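Local coordinates for uncharacterized protein (Enterococcus faecalis, PDB 3PM7) that is of unknown function but belongs to the PC4-like family, whose relatives bind single-stranded DNA and act in transcription, at residues A[3-8]-A[30-35]; A[23-28]-A[41-46]. One frame throughout, in Å; residues are numbered along the deposited sequence.

Contact 1 (A[3-8]-A[30-35]); sequences EEFSYE and ISWNGR. With SO4 (sulfate ion), chain C.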
loop_
_atom_site.group_PDB
_atom_site.type_symbol
_atom_site.label_atom_id
_atom_site.label_comp_id
_atom_site.label_asym_id
_atom_site.label_seq_id
_atom_site.Cartn_x
_atom_site.Cartn_y
_atom_site.Cartn_z
ATOM N N GLU A 3 -14.117 2.231 -18.692
ATOM C CA GLU A 3 -15.046 1.214 -18.230
ATOM C C GLU A 3 -14.247 -0.057 -17.983
ATOM O O GLU A 3 -14.754 -1.030 -17.425
ATOM C CB GLU A 3 -16.138 0.950 -19.270
ATOM C CG GLU A 3 -16.662 2.195 -19.973
ATOM C CD GLU A 3 -15.844 2.563 -21.203
ATOM O OE1 GLU A 3 -15.104 1.694 -21.717
ATOM O OE2 GLU A 3 -15.944 3.724 -21.656
ATOM N N GLU A 4 -12.990 -0.041 -18.416
ATOM C CA GLU A 4 -12.100 -1.169 -18.203
ATOM C C GLU A 4 -11.698 -1.221 -16.738
ATOM O O GLU A 4 -11.697 -2.283 -16.114
ATOM C CB GLU A 4 -10.871 -1.059 -19.099
ATOM C CG GLU A 4 -10.202 -2.387 -19.364
ATOM C CD GLU A 4 -9.158 -2.303 -20.457
ATOM O OE1 GLU A 4 -9.251 -1.386 -21.308
ATOM O OE2 GLU A 4 -8.243 -3.152 -20.461
ATOM N N PHE A 5 -11.368 -0.068 -16.178
ATOM C CA PHE A 5 -11.097 0.006 -14.752
ATOM C C PHE A 5 -12.323 -0.432 -13.935
ATOM O O PHE A 5 -12.193 -1.156 -12.949
ATOM C CB PHE A 5 -10.638 1.416 -14.370
ATOM C CG PHE A 5 -9.203 1.714 -14.736
ATOM C CD1 PHE A 5 -8.204 0.768 -14.534
ATOM C CD2 PHE A 5 -8.857 2.931 -15.304
ATOM C CE1 PHE A 5 -6.901 1.041 -14.851
ATOM C CE2 PHE A 5 -7.551 3.221 -15.628
ATOM C CZ PHE A 5 -6.557 2.274 -15.401
ATOM N N SER A 6 -13.516 -0.030 -14.360
ATOM C CA SER A 6 -14.723 -0.339 -13.593
ATOM C C SER A 6 -14.961 -1.842 -13.506
ATOM O O SER A 6 -15.492 -2.344 -12.520
ATOM C CB SER A 6 -15.950 0.349 -14.196
ATOM O OG SER A 6 -16.368 -0.308 -15.381
ATOM N N TYR A 7 -14.566 -2.562 -14.548
ATOM C CA TYR A 7 -14.661 -4.012 -14.543
ATOM C C TYR A 7 -13.582 -4.651 -13.649
ATOM O O TYR A 7 -13.813 -5.667 -12.978
ATOM C CB TYR A 7 -14.540 -4.531 -15.977
ATOM C CG TYR A 7 -14.699 -6.031 -16.097
ATOM C CD1 TYR A 7 -13.589 -6.854 -16.301
ATOM C CD2 TYR A 7 -15.962 -6.629 -16.005
ATOM C CE1 TYR A 7 -13.731 -8.231 -16.413
ATOM C CE2 TYR A 7 -16.113 -8.000 -16.114
ATOM C CZ TYR A 7 -14.993 -8.795 -16.321
ATOM O OH TYR A 7 -15.132 -10.159 -16.417
ATOM N N GLU A 8 -12.394 -4.061 -13.649
ATOM C CA GLU A 8 -11.265 -4.632 -12.916
ATOM C C GLU A 8 -11.341 -4.352 -11.409
ATOM O O GLU A 8 -10.898 -5.167 -10.597
ATOM C CB GLU A 8 -9.949 -4.124 -13.515
ATOM C CG GLU A 8 -9.777 -4.551 -14.979
ATOM C CD GLU A 8 -8.535 -3.965 -15.624
ATOM O OE1 GLU A 8 -7.805 -4.726 -16.284
ATOM O OE2 GLU A 8 -8.287 -2.750 -15.472
ATOM N N ILE A 30 -8.779 -5.770 -6.672
ATOM C CA ILE A 30 -8.717 -5.623 -8.114
ATOM C C ILE A 30 -8.304 -6.917 -8.794
ATOM O O ILE A 30 -7.428 -7.643 -8.289
ATOM C CB ILE A 30 -7.700 -4.535 -8.497
ATOM C CG1 ILE A 30 -8.150 -3.194 -7.926
ATOM C CG2 ILE A 30 -7.571 -4.414 -10.014
ATOM C CD1 ILE A 30 -7.475 -2.036 -8.561
ATOM N N SER A 31 -8.951 -7.207 -9.919
ATOM C CA SER A 31 -8.513 -8.270 -10.799
ATOM C C SER A 31 -7.939 -7.584 -12.039
ATOM O O SER A 31 -8.693 -7.034 -12.831
ATOM C CB SER A 31 -9.694 -9.171 -11.196
ATOM O OG SER A 31 -9.273 -10.269 -12.016
ATOM N N TRP A 32 -6.612 -7.572 -12.195
ATOM C CA TRP A 32 -6.020 -7.070 -13.449
ATOM C C TRP A 32 -6.205 -8.099 -14.557
ATOM O O TRP A 32 -5.700 -9.219 -14.459
ATOM C CB TRP A 32 -4.509 -6.758 -13.289
ATOM C CG TRP A 32 -4.192 -5.740 -12.202
ATOM C CD1 TRP A 32 -3.440 -5.948 -11.077
ATOM C CD2 TRP A 32 -4.606 -4.365 -12.156
ATOM N NE1 TRP A 32 -3.370 -4.792 -10.340
ATOM C CE2 TRP A 32 -4.075 -3.809 -10.981
ATOM C CE3 TRP A 32 -5.373 -3.552 -12.998
ATOM C CZ2 TRP A 32 -4.286 -2.476 -10.624
ATOM C CZ3 TRP A 32 -5.571 -2.233 -12.647
ATOM C CH2 TRP A 32 -5.028 -1.704 -11.473
ATOM N N ASN A 33 -6.941 -7.727 -15.606
ATOM C CA ASN A 33 -7.077 -8.561 -16.790
ATOM C C ASN A 33 -7.448 -10.007 -16.483
ATOM O O ASN A 33 -6.870 -10.915 -17.070
ATOM C CB ASN A 33 -5.778 -8.565 -17.610
ATOM C CG ASN A 33 -5.333 -7.180 -18.017
ATOM O OD1 ASN A 33 -4.855 -6.402 -17.188
ATOM N ND2 ASN A 33 -5.457 -6.871 -19.305
ATOM N N GLY A 34 -8.404 -10.235 -15.580
ATOM C CA GLY A 34 -8.899 -11.585 -15.333
ATOM C C GLY A 34 -7.986 -12.419 -14.441
ATOM O O GLY A 34 -8.206 -13.617 -14.245
ATOM N N ARG A 35 -6.953 -11.792 -13.894
ATOM C CA ARG A 35 -6.032 -12.490 -13.010
ATOM C C ARG A 35 -6.644 -12.636 -11.603
ATOM O O ARG A 35 -7.633 -11.965 -11.277
ATOM C CB ARG A 35 -4.701 -11.711 -12.932
ATOM C CG ARG A 35 -3.921 -11.662 -14.259
ATOM C CD ARG A 35 -3.485 -13.052 -14.658
ATOM N NE ARG A 35 -2.427 -13.510 -13.761
ATOM C CZ ARG A 35 -2.186 -14.790 -13.501
ATOM N NH1 ARG A 35 -2.942 -15.732 -14.043
ATOM N NH2 ARG A 35 -1.200 -15.127 -12.689
HETATM S S SO4 C . -0.117 -18.230 -13.433
HETATM O O1 SO4 C . 0.386 -17.528 -12.253
HETATM O O2 SO4 C . 0.431 -17.608 -14.634
HETATM O O3 SO4 C . 0.295 -19.629 -13.380
HETATM O O4 SO4 C . -1.575 -18.160 -13.469
#
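Glu8 carries most of this contact, gripping the 30-35 segment with both its backbone and its side chain. Its carbonyl oxygen takes the N-H of Ser31, with Glu8 O to Ser31 N at 2.9 Å and a fairly straight bond of 161°. The same oxygen also meets the CA-H of Ile30. The side chain runs alongside the loop, extended beyond CG, and its CB and CG pass close to Ser31 O. At its end Glu8 OE1 accepts from Asn33 N at 3.2 Å. The donor comes to the anti side of the carboxylate and lies 31° out of its plane. Helix 3-8 is thus docked against the loop that joins strands 24-30 and 38-44, at the end of the central hairpin of the PC4-like sheet. Arg35 N closes the turn back to Trp32 O. The other carboxylate oxygen, Glu8 OE2, meets the rim of the Trp32 indole, 3.9 Å from CE3. Carboxylate and ring planes are nearly perpendicular, 88° apart. Phe5 comes to the same rim, its CE1 4.2 Å from Trp32 CZ3, edge against edge. Ile30 CG2 sits over the centre of one indole face, 3.5 Å above the plane. Met51 of strand 51-52 touches both Phe5 and Trp32. Farther out, Arg35 holds a sulfate, probably from the crystallisation liquor, through NH1 and NH2.

Contact 2 (A[23-28]-A[41-46]); sequences WRKELN and LREWAP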
loop_
_atom_site.group_PDB
_atom_site.type_symbol
_atom_site.label_atom_id
_atom_site.label_comp_id
_atom_site.label_asym_id
_atom_site.label_seq_id
_atom_site.Cartn_x
_atom_site.Cartn_y
_atom_site.Cartn_z
ATOM N N TRP A 23 -7.667 13.578 -6.976
ATOM C CA TRP A 23 -7.083 12.240 -7.006
ATOM C C TRP A 23 -7.143 11.682 -5.595
ATOM O O TRP A 23 -7.027 12.431 -4.626
ATOM C CB TRP A 23 -5.631 12.282 -7.487
ATOM C CG TRP A 23 -5.474 12.449 -8.979
ATOM C CD1 TRP A 23 -5.902 13.498 -9.736
ATOM C CD2 TRP A 23 -4.817 11.548 -9.880
ATOM N NE1 TRP A 23 -5.568 13.302 -11.051
ATOM C CE2 TRP A 23 -4.897 12.114 -11.167
ATOM C CE3 TRP A 23 -4.180 10.310 -9.724
ATOM C CZ2 TRP A 23 -4.362 11.482 -12.301
ATOM C CZ3 TRP A 23 -3.648 9.683 -10.851
ATOM C CH2 TRP A 23 -3.743 10.273 -12.118
ATOM N N ARG A 24 -7.317 10.370 -5.471
ATOM C CA ARG A 24 -7.415 9.743 -4.155
ATOM C C ARG A 24 -6.445 8.579 -4.041
ATOM O O ARG A 24 -6.278 7.817 -4.990
ATOM C CB ARG A 24 -8.832 9.192 -3.941
ATOM C CG ARG A 24 -9.953 10.230 -3.953
ATOM C CD ARG A 24 -11.148 9.657 -4.704
ATOM N NE ARG A 24 -12.276 9.338 -3.840
ATOM C CZ ARG A 24 -13.069 8.277 -3.996
ATOM N NH1 ARG A 24 -12.848 7.400 -4.973
ATOM N NH2 ARG A 24 -14.079 8.084 -3.160
ATOM N N LYS A 25 -5.849 8.403 -2.868
ATOM C CA LYS A 25 -5.094 7.186 -2.593
ATOM C C LYS A 25 -6.069 6.168 -2.043
ATOM O O LYS A 25 -6.803 6.464 -1.091
ATOM C CB LYS A 25 -3.951 7.448 -1.601
ATOM C CG LYS A 25 -2.902 6.337 -1.631
ATOM C CD LYS A 25 -1.619 6.693 -0.856
ATOM C CE LYS A 25 -0.750 7.728 -1.571
ATOM N NZ LYS A 25 0.266 8.321 -0.601
ATOM N N GLU A 26 -6.120 4.982 -2.653
ATOM C CA GLU A 26 -7.220 4.056 -2.382
ATOM C C GLU A 26 -6.738 2.653 -2.096
ATOM O O GLU A 26 -5.803 2.199 -2.712
ATOM C CB GLU A 26 -8.157 3.978 -3.604
ATOM C CG GLU A 26 -9.034 5.202 -3.854
ATOM C CD GLU A 26 -9.860 5.084 -5.135
ATOM O OE1 GLU A 26 -10.093 3.942 -5.628
ATOM O OE2 GLU A 26 -10.281 6.145 -5.655
ATOM N N LEU A 27 -7.393 1.954 -1.179
ATOM C CA LEU A 27 -7.241 0.509 -1.108
ATOM C C LEU A 27 -8.421 -0.099 -1.851
ATOM O O LEU A 27 -9.577 0.079 -1.438
ATOM C CB LEU A 27 -7.275 0.024 0.340
ATOM C CG LEU A 27 -7.128 -1.500 0.457
ATOM C CD1 LEU A 27 -5.681 -1.882 0.098
ATOM C CD2 LEU A 27 -7.458 -1.972 1.867
ATOM N N ASN A 28 -8.149 -0.802 -2.948
ATOM C CA ASN A 28 -9.195 -1.521 -3.703
ATOM C C ASN A 28 -8.855 -2.986 -3.866
ATOM O O ASN A 28 -7.681 -3.349 -3.829
ATOM C CB ASN A 28 -9.347 -0.938 -5.113
ATOM C CG ASN A 28 -9.880 0.485 -5.090
ATOM O OD1 ASN A 28 -10.840 0.775 -4.386
ATOM N ND2 ASN A 28 -9.256 1.376 -5.851
ATOM N N LEU A 41 -3.036 -0.735 -3.614
ATOM C CA LEU A 41 -2.965 0.530 -2.875
ATOM C C LEU A 41 -2.298 1.541 -3.790
ATOM O O LEU A 41 -1.142 1.380 -4.150
ATOM C CB LEU A 41 -2.115 0.339 -1.620
ATOM C CG LEU A 41 -2.169 1.412 -0.537
ATOM C CD1 LEU A 41 -3.581 1.561 -0.042
ATOM C CD2 LEU A 41 -1.239 1.044 0.614
ATOM N N ARG A 42 -3.025 2.573 -4.192
ATOM C CA ARG A 42 -2.576 3.356 -5.324
ATOM C C ARG A 42 -3.365 4.655 -5.434
ATOM O O ARG A 42 -4.481 4.750 -4.933
ATOM C CB ARG A 42 -2.795 2.472 -6.566
ATOM C CG ARG A 42 -2.678 3.104 -7.927
ATOM C CD ARG A 42 -3.033 2.053 -9.013
ATOM N NE ARG A 42 -2.475 0.742 -8.682
ATOM C CZ ARG A 42 -1.234 0.344 -8.974
ATOM N NH1 ARG A 42 -0.400 1.155 -9.627
ATOM N NH2 ARG A 42 -0.824 -0.876 -8.619
ATOM N N GLU A 43 -2.800 5.644 -6.115
ATOM C CA GLU A 43 -3.490 6.905 -6.379
ATOM C C GLU A 43 -4.353 6.774 -7.649
ATOM O O GLU A 43 -3.908 6.210 -8.644
ATOM C CB GLU A 43 -2.463 8.029 -6.552
ATOM C CG GLU A 43 -3.020 9.451 -6.329
ATOM C CD GLU A 43 -3.169 9.815 -4.863
ATOM O OE1 GLU A 43 -2.499 9.188 -4.019
ATOM O OE2 GLU A 43 -3.963 10.728 -4.548
ATOM N N TRP A 44 -5.586 7.289 -7.601
ATOM C CA TRP A 44 -6.514 7.206 -8.728
ATOM C C TRP A 44 -7.133 8.563 -9.032
ATOM O O TRP A 44 -7.524 9.290 -8.106
ATOM C CB TRP A 44 -7.656 6.266 -8.380
ATOM C CG TRP A 44 -7.285 4.830 -8.349
ATOM C CD1 TRP A 44 -6.858 4.113 -7.265
ATOM C CD2 TRP A 44 -7.317 3.915 -9.460
ATOM N NE1 TRP A 44 -6.626 2.798 -7.634
ATOM C CE2 TRP A 44 -6.892 2.661 -8.979
ATOM C CE3 TRP A 44 -7.662 4.041 -10.807
ATOM C CZ2 TRP A 44 -6.804 1.546 -9.795
ATOM C CZ3 TRP A 44 -7.575 2.912 -11.630
ATOM C CH2 TRP A 44 -7.157 1.688 -11.115
ATOM N N ALA A 45 -7.262 8.885 -10.315
ATOM C CA ALA A 45 -7.944 10.108 -10.730
ATOM C C ALA A 45 -9.397 10.078 -10.264
ATOM O O ALA A 45 -9.908 9.014 -9.912
ATOM C CB ALA A 45 -7.855 10.281 -12.250
ATOM N N PRO A 46 -10.073 11.246 -10.267
ATOM C CA PRO A 46 -11.451 11.408 -9.773
ATOM C C PRO A 46 -12.425 10.249 -10.073
ATOM O O PRO A 46 -12.961 9.638 -9.138
ATOM C CB PRO A 46 -11.909 12.695 -10.465
ATOM C CG PRO A 46 -10.660 13.503 -10.555
ATOM C CD PRO A 46 -9.527 12.524 -10.769
HETATM O O HOH W 1 -6.163 0.718 -5.891
#
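Trp23 lays one face of its indole against the backbone of Ala45. Ala45 CA stands 3.6 Å from the centroid of the five-membered ring, a CH-pi contact over the face, and Pro46 CD adds a second. Glu43 CG meets the ring's edge at Trp23 CE3, 3.7 Å away. The Glu43 chain bends at chi2 (79°), which brings OE1 within 3.3 Å of Lys25 CB. Lys25 NZ instead makes its salt bridge with Glu61 of the second subunit. On the other sheet face, Glu26 crosses Trp44 at about a right angle, its CD 3.8 Å from Trp44 CD1 and its carboxylate plane 22° from the indole plane. Glu26 OE2 forms a salt bridge with Arg24 NH1, the hydrogen bond being weak. Trp44 NE1 gives its hydrogen bond to a water at 2.8 Å, and Asn28 ND2 reaches the same water weakly. Arg42 CD packs on one face of Trp44, and a salt bridge to Asp40 holds the guanidinium. Four backbone bonds, in the pairs Arg24-Trp44 and Glu26-Arg42, set the strand register. Lys25-Glu43 between them and Leu27-Leu41 beyond are non-hydrogen-bonded pairs, the leucines facing the second subunit. This is the antiparallel hairpin at the centre of the four-stranded PC4-like sheet.

How the contacts relate
Contact 2 lies near the middle of the chain and contact 1 nearer its surface, about 15 Å apart, centre to centre. Both use the hairpin of strands 24-30 and 38-44. Contact 2 pairs its two strands, while contact 1 closes the N-terminal helix onto the loop between them. The chemistry follows the place. Contact 2 has a regular ladder of backbone bonds and side chains on both sheet faces, one of which meets the second subunit. Contact 1 has two bonds accepted by one glutamate and a few apolar touches. They meet at Trp44, where Phe5, Ile30 and Trp32 pack round the rim of its six-membered ring; Phe5 CD1 comes within 3.7 Å of Trp44 CZ3.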